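PDB 5WLH: LbaCas13a H328A (C2c2) from Lachnospiraceae bacterium NK4A179, which binds CRISPR RNA as its guide, probably processing it from a precursor, and acts as an RNA-targeting nuclease that cleaves at adenosines. Local coordinates for residues A[512-517]-A[562-566]; A[1038-1044]-A[1104-1109]; A[1114-1118]-A[1291-1295]. All coordinates share one frame; numbering follows the deposited sequence.

Contact 1. Residues A[512-517]-A[562-566]; sequences HLSSQT and TILQY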
loop_
_atom_site.group_PDB
_atom_site.type_symbol
_atom_site.label_atom_id
_atom_site.label_comp_id
_atom_site.label_asym_id
_atom_site.label_seq_id
_atom_site.Cartn_x
_atom_site.Cartn_y
_atom_site.Cartn_z
ATOM N N HIS A 512 -19.766 2.950 -12.213
ATOM C CA HIS A 512 -19.950 2.602 -13.615
ATOM C C HIS A 512 -21.415 2.332 -13.929
ATOM O O HIS A 512 -21.939 2.824 -14.934
ATOM C CB HIS A 512 -19.071 1.417 -13.988
ATOM C CG HIS A 512 -17.616 1.722 -13.842
ATOM N ND1 HIS A 512 -16.658 0.752 -13.649
ATOM C CD2 HIS A 512 -16.963 2.906 -13.838
ATOM C CE1 HIS A 512 -15.473 1.326 -13.538
ATOM N NE2 HIS A 512 -15.631 2.633 -13.648
ATOM N N LEU A 513 -22.095 1.558 -13.086
ATOM C CA LEU A 513 -23.510 1.299 -13.344
ATOM C C LEU A 513 -24.319 2.588 -13.296
ATOM O O LEU A 513 -25.264 2.768 -14.072
ATOM C CB LEU A 513 -24.062 0.295 -12.336
ATOM C CG LEU A 513 -25.565 -0.035 -12.444
ATOM C CD1 LEU A 513 -25.959 -0.444 -13.864
ATOM C CD2 LEU A 513 -25.903 -1.134 -11.472
ATOM N N SER A 514 -23.980 3.489 -12.377
ATOM C CA SER A 514 -24.744 4.729 -12.255
ATOM C C SER A 514 -24.470 5.679 -13.413
ATOM O O SER A 514 -25.337 6.490 -13.769
ATOM C CB SER A 514 -24.420 5.414 -10.925
ATOM O OG SER A 514 -23.347 6.321 -11.049
ATOM N N SER A 515 -23.288 5.574 -14.020
ATOM C CA SER A 515 -22.758 6.663 -14.842
ATOM C C SER A 515 -23.651 6.969 -16.039
ATOM O O SER A 515 -23.776 8.134 -16.443
ATOM C CB SER A 515 -21.336 6.331 -15.300
ATOM O OG SER A 515 -21.324 5.244 -16.196
ATOM N N GLN A 516 -24.279 5.949 -16.621
ATOM C CA GLN A 516 -25.131 6.132 -17.783
ATOM C C GLN A 516 -26.604 5.870 -17.509
ATOM O O GLN A 516 -27.422 6.049 -18.414
ATOM C CB GLN A 516 -24.677 5.224 -18.922
ATOM C CG GLN A 516 -23.370 5.602 -19.556
ATOM C CD GLN A 516 -23.170 4.835 -20.832
ATOM O OE1 GLN A 516 -23.724 5.190 -21.870
ATOM N NE2 GLN A 516 -22.416 3.745 -20.757
ATOM N N THR A 517 -26.969 5.433 -16.307
ATOM C CA THR A 517 -28.372 5.169 -16.012
ATOM C C THR A 517 -29.049 6.298 -15.258
ATOM O O THR A 517 -30.255 6.503 -15.430
ATOM C CB THR A 517 -28.528 3.880 -15.197
ATOM O OG1 THR A 517 -27.728 3.971 -14.013
ATOM C CG2 THR A 517 -28.112 2.657 -16.010
ATOM N N THR A 562 -29.103 0.314 -22.160
ATOM C CA THR A 562 -27.969 0.977 -21.519
ATOM C C THR A 562 -27.279 0.043 -20.528
ATOM O O THR A 562 -26.046 -0.091 -20.542
ATOM C CB THR A 562 -28.431 2.256 -20.827
ATOM O OG1 THR A 562 -29.118 3.081 -21.774
ATOM C CG2 THR A 562 -27.236 3.023 -20.261
ATOM N N ILE A 563 -28.058 -0.635 -19.681
ATOM C CA ILE A 563 -27.476 -1.595 -18.739
ATOM C C ILE A 563 -26.689 -2.661 -19.488
ATOM O O ILE A 563 -25.580 -3.038 -19.091
ATOM C CB ILE A 563 -28.577 -2.236 -17.875
ATOM C CG1 ILE A 563 -29.233 -1.209 -16.949
ATOM C CG2 ILE A 563 -28.021 -3.410 -17.105
ATOM C CD1 ILE A 563 -30.536 -1.721 -16.339
ATOM N N LEU A 564 -27.245 -3.165 -20.588
ATOM C CA LEU A 564 -26.609 -4.280 -21.267
ATOM C C LEU A 564 -25.330 -3.879 -22.001
ATOM O O LEU A 564 -24.602 -4.769 -22.455
ATOM C CB LEU A 564 -27.613 -4.943 -22.222
ATOM C CG LEU A 564 -28.780 -5.676 -21.540
ATOM C CD1 LEU A 564 -29.790 -6.240 -22.560
ATOM C CD2 LEU A 564 -28.228 -6.792 -20.678
ATOM N N GLN A 565 -25.028 -2.581 -22.128
ATOM C CA GLN A 565 -23.703 -2.188 -22.611
ATOM C C GLN A 565 -22.607 -2.784 -21.735
ATOM O O GLN A 565 -21.524 -3.129 -22.221
ATOM C CB GLN A 565 -23.570 -0.663 -22.627
ATOM C CG GLN A 565 -24.390 0.048 -23.680
ATOM C CD GLN A 565 -24.312 1.562 -23.562
ATOM O OE1 GLN A 565 -23.294 2.111 -23.166
ATOM N NE2 GLN A 565 -25.395 2.242 -23.929
ATOM N N TYR A 566 -22.870 -2.892 -20.432
ATOM C CA TYR A 566 -21.927 -3.456 -19.473
ATOM C C TYR A 566 -21.936 -4.972 -19.462
ATOM O O TYR A 566 -21.059 -5.581 -18.831
ATOM C CB TYR A 566 -22.243 -2.910 -18.089
ATOM C CG TYR A 566 -21.996 -1.441 -18.050
ATOM C CD1 TYR A 566 -20.724 -0.953 -17.807
ATOM C CD2 TYR A 566 -23.013 -0.532 -18.326
ATOM C CE1 TYR A 566 -20.462 0.392 -17.814
ATOM C CE2 TYR A 566 -22.758 0.826 -18.323
ATOM C CZ TYR A 566 -21.478 1.280 -18.073
ATOM O OH TYR A 566 -21.201 2.626 -18.068
#

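Contact 2. Residues A[1038-1044]-A[1104-1109]; sequences NRNIILS and EFRDLM. With nucleotides of chain B.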
loop_
_atom_site.group_PDB
_atom_site.type_symbol
_atom_site.label_atom_id
_atom_site.label_comp_id
_atom_site.label_asym_id
_atom_site.label_seq_id
_atom_site.Cartn_x
_atom_site.Cartn_y
_atom_site.Cartn_z
ATOM N N ASN A 1038 -14.385 2.138 -32.235
ATOM C CA ASN A 1038 -13.097 2.297 -31.579
ATOM C C ASN A 1038 -13.194 1.779 -30.145
ATOM O O ASN A 1038 -13.902 2.357 -29.311
ATOM C CB ASN A 1038 -12.637 3.753 -31.605
ATOM C CG ASN A 1038 -11.238 3.924 -31.063
ATOM O OD1 ASN A 1038 -11.018 3.832 -29.852
ATOM N ND2 ASN A 1038 -10.271 4.162 -31.956
ATOM N N ARG A 1039 -12.451 0.709 -29.876
ATOM C CA ARG A 1039 -12.436 0.054 -28.574
ATOM C C ARG A 1039 -12.174 1.027 -27.427
ATOM O O ARG A 1039 -12.858 0.993 -26.395
ATOM C CB ARG A 1039 -11.366 -1.027 -28.611
ATOM C CG ARG A 1039 -11.385 -1.911 -27.458
ATOM C CD ARG A 1039 -10.818 -3.251 -27.823
ATOM N NE ARG A 1039 -10.904 -4.084 -26.647
ATOM C CZ ARG A 1039 -10.072 -3.948 -25.628
ATOM N NH1 ARG A 1039 -9.093 -3.050 -25.700
ATOM N NH2 ARG A 1039 -10.198 -4.717 -24.563
ATOM N N ASN A 1040 -11.173 1.891 -27.577
ATOM C CA ASN A 1040 -10.818 2.795 -26.488
ATOM C C ASN A 1040 -11.889 3.857 -26.266
ATOM O O ASN A 1040 -12.121 4.286 -25.126
ATOM C CB ASN A 1040 -9.464 3.443 -26.775
ATOM C CG ASN A 1040 -8.330 2.426 -26.796
ATOM O OD1 ASN A 1040 -8.403 1.376 -26.146
ATOM N ND2 ASN A 1040 -7.290 2.723 -27.550
ATOM N N ILE A 1041 -12.545 4.302 -27.335
ATOM C CA ILE A 1041 -13.644 5.250 -27.181
ATOM C C ILE A 1041 -14.776 4.617 -26.382
ATOM O O ILE A 1041 -15.326 5.234 -25.466
ATOM C CB ILE A 1041 -14.128 5.741 -28.558
ATOM C CG1 ILE A 1041 -13.034 6.569 -29.241
ATOM C CG2 ILE A 1041 -15.418 6.547 -28.418
ATOM C CD1 ILE A 1041 -12.898 7.959 -28.726
ATOM N N ILE A 1042 -15.142 3.378 -26.717
ATOM C CA ILE A 1042 -16.251 2.740 -26.014
ATOM C C ILE A 1042 -15.857 2.438 -24.570
ATOM O O ILE A 1042 -16.646 2.650 -23.643
ATOM C CB ILE A 1042 -16.723 1.478 -26.763
ATOM C CG1 ILE A 1042 -17.633 1.857 -27.935
ATOM C CG2 ILE A 1042 -17.572 0.603 -25.853
ATOM C CD1 ILE A 1042 -16.946 2.472 -29.090
ATOM N N LEU A 1043 -14.619 1.974 -24.349
ATOM C CA LEU A 1043 -14.181 1.718 -22.978
ATOM C C LEU A 1043 -14.177 3.000 -22.154
ATOM O O LEU A 1043 -14.507 2.988 -20.964
ATOM C CB LEU A 1043 -12.794 1.071 -22.982
ATOM C CG LEU A 1043 -12.727 -0.381 -23.452
ATOM C CD1 LEU A 1043 -11.280 -0.812 -23.549
ATOM C CD2 LEU A 1043 -13.509 -1.330 -22.526
ATOM N N SER A 1044 -13.798 4.122 -22.766
ATOM C CA SER A 1044 -13.838 5.389 -22.035
ATOM C C SER A 1044 -15.277 5.820 -21.753
ATOM O O SER A 1044 -15.548 6.449 -20.723
ATOM C CB SER A 1044 -13.074 6.456 -22.821
ATOM O OG SER A 1044 -13.927 7.098 -23.746
ATOM N N GLU A 1104 -4.672 6.486 -31.531
ATOM C CA GLU A 1104 -5.504 5.347 -31.166
ATOM C C GLU A 1104 -6.294 5.585 -29.888
ATOM O O GLU A 1104 -7.058 4.703 -29.479
ATOM C CB GLU A 1104 -4.640 4.088 -30.993
ATOM C CG GLU A 1104 -4.052 3.524 -32.281
ATOM C CD GLU A 1104 -5.104 3.013 -33.250
ATOM O OE1 GLU A 1104 -6.115 2.425 -32.799
ATOM O OE2 GLU A 1104 -4.917 3.197 -34.473
ATOM N N PHE A 1105 -6.122 6.744 -29.247
ATOM C CA PHE A 1105 -6.754 7.081 -27.975
ATOM C C PHE A 1105 -6.252 6.208 -26.835
ATOM O O PHE A 1105 -6.933 6.070 -25.816
ATOM C CB PHE A 1105 -8.281 6.998 -28.053
ATOM C CG PHE A 1105 -8.860 7.737 -29.215
ATOM C CD1 PHE A 1105 -8.878 9.119 -29.228
ATOM C CD2 PHE A 1105 -9.380 7.050 -30.300
ATOM C CE1 PHE A 1105 -9.406 9.806 -30.303
ATOM C CE2 PHE A 1105 -9.907 7.732 -31.380
ATOM C CZ PHE A 1105 -9.922 9.110 -31.382
ATOM N N ARG A 1106 -5.071 5.607 -26.989
ATOM C CA ARG A 1106 -4.508 4.809 -25.910
ATOM C C ARG A 1106 -4.029 5.685 -24.766
ATOM O O ARG A 1106 -4.079 5.266 -23.604
ATOM C CB ARG A 1106 -3.359 3.946 -26.431
ATOM C CG ARG A 1106 -3.805 2.847 -27.378
ATOM C CD ARG A 1106 -2.629 2.025 -27.899
ATOM N NE ARG A 1106 -3.093 0.975 -28.803
ATOM C CZ ARG A 1106 -2.304 0.217 -29.559
ATOM N NH1 ARG A 1106 -0.984 0.380 -29.535
ATOM N NH2 ARG A 1106 -2.845 -0.702 -30.351
ATOM N N ASP A 1107 -3.540 6.890 -25.070
ATOM C CA ASP A 1107 -3.154 7.798 -23.999
ATOM C C ASP A 1107 -4.356 8.135 -23.131
ATOM O O ASP A 1107 -4.230 8.271 -21.907
ATOM C CB ASP A 1107 -2.513 9.065 -24.572
ATOM C CG ASP A 1107 -3.457 9.865 -25.474
ATOM O OD1 ASP A 1107 -4.370 9.279 -26.106
ATOM O OD2 ASP A 1107 -3.272 11.099 -25.558
ATOM N N LEU A 1108 -5.532 8.259 -23.750
ATOM C CA LEU A 1108 -6.774 8.457 -23.004
ATOM C C LEU A 1108 -6.986 7.358 -21.973
ATOM O O LEU A 1108 -7.337 7.628 -20.814
ATOM C CB LEU A 1108 -7.959 8.480 -23.972
ATOM C CG LEU A 1108 -8.415 9.765 -24.649
ATOM C CD1 LEU A 1108 -9.746 9.493 -25.327
ATOM C CD2 LEU A 1108 -8.542 10.903 -23.641
ATOM N N MET A 1109 -6.843 6.101 -22.404
ATOM C CA MET A 1109 -6.973 4.974 -21.490
ATOM C C MET A 1109 -5.969 5.078 -20.359
ATOM O O MET A 1109 -6.291 4.779 -19.204
ATOM C CB MET A 1109 -6.775 3.659 -22.242
ATOM C CG MET A 1109 -7.690 3.499 -23.421
ATOM S SD MET A 1109 -9.397 3.557 -22.868
ATOM C CE MET A 1109 -9.461 2.056 -21.903
ATOM P P A B 36 -5.519 -9.328 -23.316
ATOM O OP1 A B 36 -6.258 -9.973 -24.425
ATOM O OP2 A B 36 -4.417 -10.035 -22.632
ATOM O "O5'" A B 36 -4.930 -7.942 -23.797
ATOM C "C5'" A B 36 -3.945 -7.897 -24.814
ATOM C "C4'" A B 36 -4.273 -6.836 -25.829
ATOM O "O4'" A B 36 -5.542 -7.133 -26.470
ATOM C "C3'" A B 36 -4.413 -5.432 -25.282
ATOM O "O3'" A B 36 -4.098 -4.568 -26.374
ATOM C "C2'" A B 36 -5.913 -5.359 -24.982
ATOM O "O2'" A B 36 -6.431 -4.056 -24.850
ATOM C "C1'" A B 36 -6.473 -6.090 -26.198
ATOM N N9 A B 36 -7.768 -6.741 -26.038
ATOM C C8 A B 36 -8.271 -7.458 -24.979
ATOM N N7 A B 36 -9.451 -7.979 -25.225
ATOM C C5 A B 36 -9.722 -7.607 -26.539
ATOM C C6 A B 36 -10.812 -7.847 -27.399
ATOM N N6 A B 36 -11.891 -8.554 -27.041
ATOM N N1 A B 36 -10.759 -7.328 -28.649
ATOM C C2 A B 36 -9.683 -6.623 -29.011
ATOM N N3 A B 36 -8.598 -6.337 -28.293
ATOM C C4 A B 36 -8.685 -6.862 -27.054
ATOM P P G B 39 4.383 -1.872 -26.990
ATOM O OP1 G B 39 5.761 -2.001 -26.458
ATOM O OP2 G B 39 3.396 -2.971 -26.794
ATOM O "O5'" G B 39 3.688 -0.534 -26.452
ATOM C "C5'" G B 39 4.342 0.732 -26.523
ATOM C "C4'" G B 39 4.101 1.558 -25.279
ATOM O "O4'" G B 39 2.715 2.026 -25.254
ATOM C "C3'" G B 39 4.311 0.814 -23.955
ATOM O "O3'" G B 39 4.730 1.748 -22.961
ATOM C "C2'" G B 39 2.892 0.385 -23.609
ATOM O "O2'" G B 39 2.671 0.043 -22.258
ATOM C "C1'" G B 39 2.128 1.635 -24.022
ATOM N N9 G B 39 0.681 1.452 -24.160
ATOM C C8 G B 39 -0.300 2.215 -23.568
ATOM N N7 G B 39 -1.506 1.794 -23.849
ATOM C C5 G B 39 -1.307 0.684 -24.664
ATOM C C6 G B 39 -2.233 -0.199 -25.284
ATOM O O6 G B 39 -3.474 -0.190 -25.256
ATOM N N1 G B 39 -1.579 -1.183 -26.016
ATOM C C2 G B 39 -0.221 -1.324 -26.143
ATOM N N2 G B 39 0.215 -2.343 -26.901
ATOM N N3 G B 39 0.646 -0.509 -25.578
ATOM C C4 G B 39 0.042 0.457 -24.856
ATOM P P A B 38 -0.072 -2.660 -31.822
ATOM O OP1 A B 38 -1.077 -1.563 -31.789
ATOM O OP2 A B 38 0.729 -2.829 -33.071
ATOM O "O5'" A B 38 1.005 -2.498 -30.668
ATOM C "C5'" A B 38 1.946 -3.532 -30.406
ATOM C "C4'" A B 38 3.323 -2.976 -30.142
ATOM O "O4'" A B 38 4.002 -2.731 -31.402
ATOM C "C3'" A B 38 3.358 -1.652 -29.378
ATOM O "O3'" A B 38 4.518 -1.623 -28.561
ATOM C "C2'" A B 38 3.536 -0.626 -30.484
ATOM O "O2'" A B 38 4.132 0.581 -30.060
ATOM C "C1'" A B 38 4.441 -1.387 -31.445
ATOM N N9 A B 38 4.394 -0.912 -32.827
ATOM C C8 A B 38 3.319 -0.810 -33.671
ATOM N N7 A B 38 3.628 -0.335 -34.853
ATOM C C5 A B 38 4.999 -0.118 -34.777
ATOM C C6 A B 38 5.936 0.377 -35.700
ATOM N N6 A B 38 5.612 0.755 -36.935
ATOM N N1 A B 38 7.222 0.476 -35.305
ATOM C C2 A B 38 7.545 0.097 -34.062
ATOM N N3 A B 38 6.754 -0.380 -33.104
ATOM C C4 A B 38 5.483 -0.465 -33.534
#

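Contact 3. Residues A[1114-1118]-A[1291-1295]; sequences IADEL and ILLQH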
loop_
_atom_site.group_PDB
_atom_site.type_symbol
_atom_site.label_atom_id
_atom_site.label_comp_id
_atom_site.label_asym_id
_atom_site.label_seq_id
_atom_site.Cartn_x
_atom_site.Cartn_y
_atom_site.Cartn_z
ATOM N N ILE A 1114 -4.880 6.167 -14.627
ATOM C CA ILE A 1114 -4.162 6.887 -13.582
ATOM C C ILE A 1114 -5.150 7.553 -12.646
ATOM O O ILE A 1114 -4.999 7.501 -11.421
ATOM C CB ILE A 1114 -3.173 7.906 -14.182
ATOM C CG1 ILE A 1114 -1.991 7.165 -14.805
ATOM C CG2 ILE A 1114 -2.658 8.832 -13.091
ATOM C CD1 ILE A 1114 -1.119 8.018 -15.756
ATOM N N ALA A 1115 -6.189 8.172 -13.211
ATOM C CA ALA A 1115 -7.242 8.756 -12.391
ATOM C C ALA A 1115 -7.942 7.692 -11.557
ATOM O O ALA A 1115 -8.210 7.900 -10.365
ATOM C CB ALA A 1115 -8.250 9.482 -13.285
ATOM N N ASP A 1116 -8.243 6.545 -12.161
ATOM C CA ASP A 1116 -8.814 5.444 -11.382
ATOM C C ASP A 1116 -7.885 5.023 -10.250
ATOM O O ASP A 1116 -8.346 4.634 -9.170
ATOM C CB ASP A 1116 -9.093 4.238 -12.272
ATOM C CG ASP A 1116 -10.281 4.440 -13.175
ATOM O OD1 ASP A 1116 -11.081 5.365 -12.907
ATOM O OD2 ASP A 1116 -10.399 3.664 -14.148
ATOM N N GLU A 1117 -6.574 5.016 -10.495
ATOM C CA GLU A 1117 -5.667 4.624 -9.417
ATOM C C GLU A 1117 -5.592 5.693 -8.335
ATOM O O GLU A 1117 -5.508 5.373 -7.139
ATOM C CB GLU A 1117 -4.269 4.330 -9.949
ATOM C CG GLU A 1117 -4.206 3.097 -10.806
ATOM C CD GLU A 1117 -2.886 2.963 -11.530
ATOM O OE1 GLU A 1117 -1.923 3.673 -11.165
ATOM O OE2 GLU A 1117 -2.812 2.135 -12.463
ATOM N N LEU A 1118 -5.591 6.971 -8.725
ATOM C CA LEU A 1118 -5.635 8.017 -7.707
ATOM C C LEU A 1118 -6.932 7.966 -6.923
ATOM O O LEU A 1118 -6.931 8.125 -5.693
ATOM C CB LEU A 1118 -5.480 9.393 -8.353
ATOM C CG LEU A 1118 -4.119 9.590 -9.016
ATOM C CD1 LEU A 1118 -4.161 10.864 -9.843
ATOM C CD2 LEU A 1118 -3.018 9.650 -7.968
ATOM N N ILE A 1291 2.389 6.427 -7.027
ATOM C CA ILE A 1291 1.425 6.198 -8.102
ATOM C C ILE A 1291 1.900 6.869 -9.383
ATOM O O ILE A 1291 1.896 6.267 -10.462
ATOM C CB ILE A 1291 0.030 6.694 -7.688
ATOM C CG1 ILE A 1291 -0.523 5.800 -6.579
ATOM C CG2 ILE A 1291 -0.889 6.750 -8.907
ATOM C CD1 ILE A 1291 -1.798 6.364 -5.923
ATOM N N LEU A 1292 2.357 8.115 -9.275
ATOM C CA LEU A 1292 2.876 8.803 -10.457
ATOM C C LEU A 1292 4.141 8.139 -10.989
ATOM O O LEU A 1292 4.306 7.986 -12.208
ATOM C CB LEU A 1292 3.140 10.270 -10.117
ATOM C CG LEU A 1292 1.819 10.916 -9.692
ATOM C CD1 LEU A 1292 2.076 12.192 -8.863
ATOM C CD2 LEU A 1292 0.977 11.228 -10.916
ATOM N N LEU A 1293 5.050 7.746 -10.095
ATOM C CA LEU A 1293 6.283 7.106 -10.535
ATOM C C LEU A 1293 6.009 5.769 -11.217
ATOM O O LEU A 1293 6.750 5.380 -12.137
ATOM C CB LEU A 1293 7.225 6.927 -9.354
ATOM C CG LEU A 1293 8.691 6.619 -9.686
ATOM C CD1 LEU A 1293 9.202 7.645 -10.667
ATOM C CD2 LEU A 1293 9.535 6.653 -8.419
ATOM N N GLN A 1294 4.948 5.056 -10.801
ATOM C CA GLN A 1294 4.577 3.819 -11.499
ATOM C C GLN A 1294 4.321 4.071 -12.970
ATOM O O GLN A 1294 4.478 3.159 -13.801
ATOM C CB GLN A 1294 3.320 3.190 -10.891
ATOM C CG GLN A 1294 3.602 2.304 -9.712
ATOM C CD GLN A 1294 2.372 2.087 -8.858
ATOM O OE1 GLN A 1294 2.442 2.098 -7.624
ATOM N NE2 GLN A 1294 1.238 1.886 -9.508
ATOM N N HIS A 1295 3.880 5.282 -13.305
ATOM C CA HIS A 1295 3.636 5.683 -14.680
ATOM C C HIS A 1295 4.789 6.495 -15.247
ATOM O O HIS A 1295 4.603 7.213 -16.239
ATOM C CB HIS A 1295 2.308 6.430 -14.745
ATOM C CG HIS A 1295 1.175 5.565 -14.302
ATOM N ND1 HIS A 1295 0.502 4.736 -15.167
ATOM C CD2 HIS A 1295 0.680 5.306 -13.067
ATOM C CE1 HIS A 1295 -0.406 4.046 -14.498
ATOM N NE2 HIS A 1295 -0.323 4.378 -13.222
#

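Contact 1. Residues A[512-517]-A[562-566]
On the long helix 486-517, Gln-516 reaches across to Tyr-566 and Gln-565 of the segment that includes the short helix 559-564. Its amide nitrogen supplies both hydrogen bonds of the contact. Gln-516 NE2 donates to Tyr-566 OH at 3.2 Å, nearly straight at 170°, with the phenol oxygen lying in the amide plane. The second bond, from Gln-516 NE2 to Gln-565 OE1 at 3.0 Å, is more bent, and the donor stands above the carbonyl plane of Gln-565. The two amide planes are turned 59° apart. Gln-516 can span the gap because its chain is extended beyond CG (chi2 -168°).

Beside these polar bonds the contact is apolar: Thr-562 CG2 sits 3.6 Å from Gln-516 CB, and Thr-517 CG2 lies 4.1 Å from Ile-563 CG1. Ser-515 OG turns back on its own helix and bonds His-512 O at 2.8 Å.

Helix 1039-1047 completes the site, with Lys-1045 NZ bonded to Gln-516 OE1 and Leu-1046 O to Tyr-566 OH. Both ends of the Gln-516 amide are thereby engaged, which fixes its flip, while the Tyr-566 hydroxyl accepts from Gln-516 and donates to Leu-1046.

Contact 2. Residues A[1038-1044]-A[1104-1109]
Asn-1040 carries the polar link to the turn at Glu-1104 and Phe-1105. Asn-1040 ND2 donates to Glu-1104 O at 2.8 Å; the oxygen lies close to the amide plane, whereas the nitrogen stands above the plane of the carbonyl it meets. The other end of the same amide rests on Met-1109, with Asn-1040 OD1 3.5 Å from Met-1109 CG. Met-1109 is bent at chi2 and chi3 (-60° and -66°), a shape that brings its CE to 3.6 Å from Leu-1043 CB.

On the other flank, Phe-1105 offers a face to Ile-1041, whose CD1 lies 3.9 Å from the ring centroid and almost on the ring normal, a CH-pi contact. Asn-1038 ND2 comes to the edge of the same ring, its amide steeply inclined to the ring plane. Asn-1038 OD1 accepts from Ile-1041 N at 3.0 Å, so this side chain caps the helix that bears Asn-1040 and Ile-1041.

Further out, both segments meet the guide RNA of chain B. The guanidinium of Arg-1039 is layered between Leu-1043 CD1 and the base of A36, and Arg-1039 NH1 makes a weak bond to the A36 O2'; Gly-975 O holds Arg-1039 NH2. Arg-1106, extended from CG to NE, lays one guanidinium face on the base of G39 and turns its edge to the phosphate of A38, where Arg-1106 NH1 reaches OP1 in a weak bond.

Phe-1105, with positive phi (66°), closes helix 1087-1103 in a Schellman motif and is also the N-cap position of helix 1106-1145. The result is a short helix-to-helix junction docked on an asparagine-capped helix start, with an arginine from each side laid against a base of the RNA.

Contact 3. Residues A[1114-1118]-A[1291-1295]
His-1295, just past the end of helix 1284-1294, lies against Ile-1114 and Glu-1117 of the long helix 1106-1145. Its CB begins the contact 3.9 Å from Ile-1114 CD1. With CG anti to the carbonyl carbon (chi1 -61°), the imidazole is carried over the isoleucine, and Ile-1114 CG1 sits over the middle of one ring face, 3.4 Å from the centroid. This is a close CH-pi contact: His-1295 ND1 and CE1 are each 3.5 Å from Ile-1114 CG1. Along the ring edge, CD2 lies 3.6 Å from Glu-1117 OE1. The tip completes the grip, as His-1295 NE2 donates to Glu-1117 OE1 at 2.7 Å and 170°. The oxygen lies close to the ring plane and is met on its syn side, though with the nitrogen well out of the carboxylate plane. Face and edge together fix the rotation of the imidazole.

A turn away, Leu-1118 CD2 packs on Ile-1291 CG2 at 3.7 Å. Helix 1357-1368 covers Ile-1114 through Tyr-1359, Ile-1363 and Leu-1366, and helix 1262-1273 flanks Leu-1118 and Ile-1291 through Phe-1262 and Tyr-1266. Gln-1294 touches an RNA phosphate, and just beyond His-1295 the chain enters strand 1297-1310 of the antiparallel sheet.

Two helices tie the three contacts together. Helix 1039-1047 brings its first turns to contact 2 and its Lys-1045 and Leu-1046 to contact 1, whose centre is about 17 Å away. Helix 1106-1145 starts in contact 2 and meets 1291-1295 in contact 3, again about 17 Å between centres; contacts 1 and 3 are about 25 Å apart, and no two touch. Their relation to the RNA differs: contact 2 touches it directly, contact 3 approaches to about 4 Å at the nearest atom, and contact 1 stays about 12 Å off. Contact 1 is set back from the RNA and joined to contact 2 through helix 1039-1047.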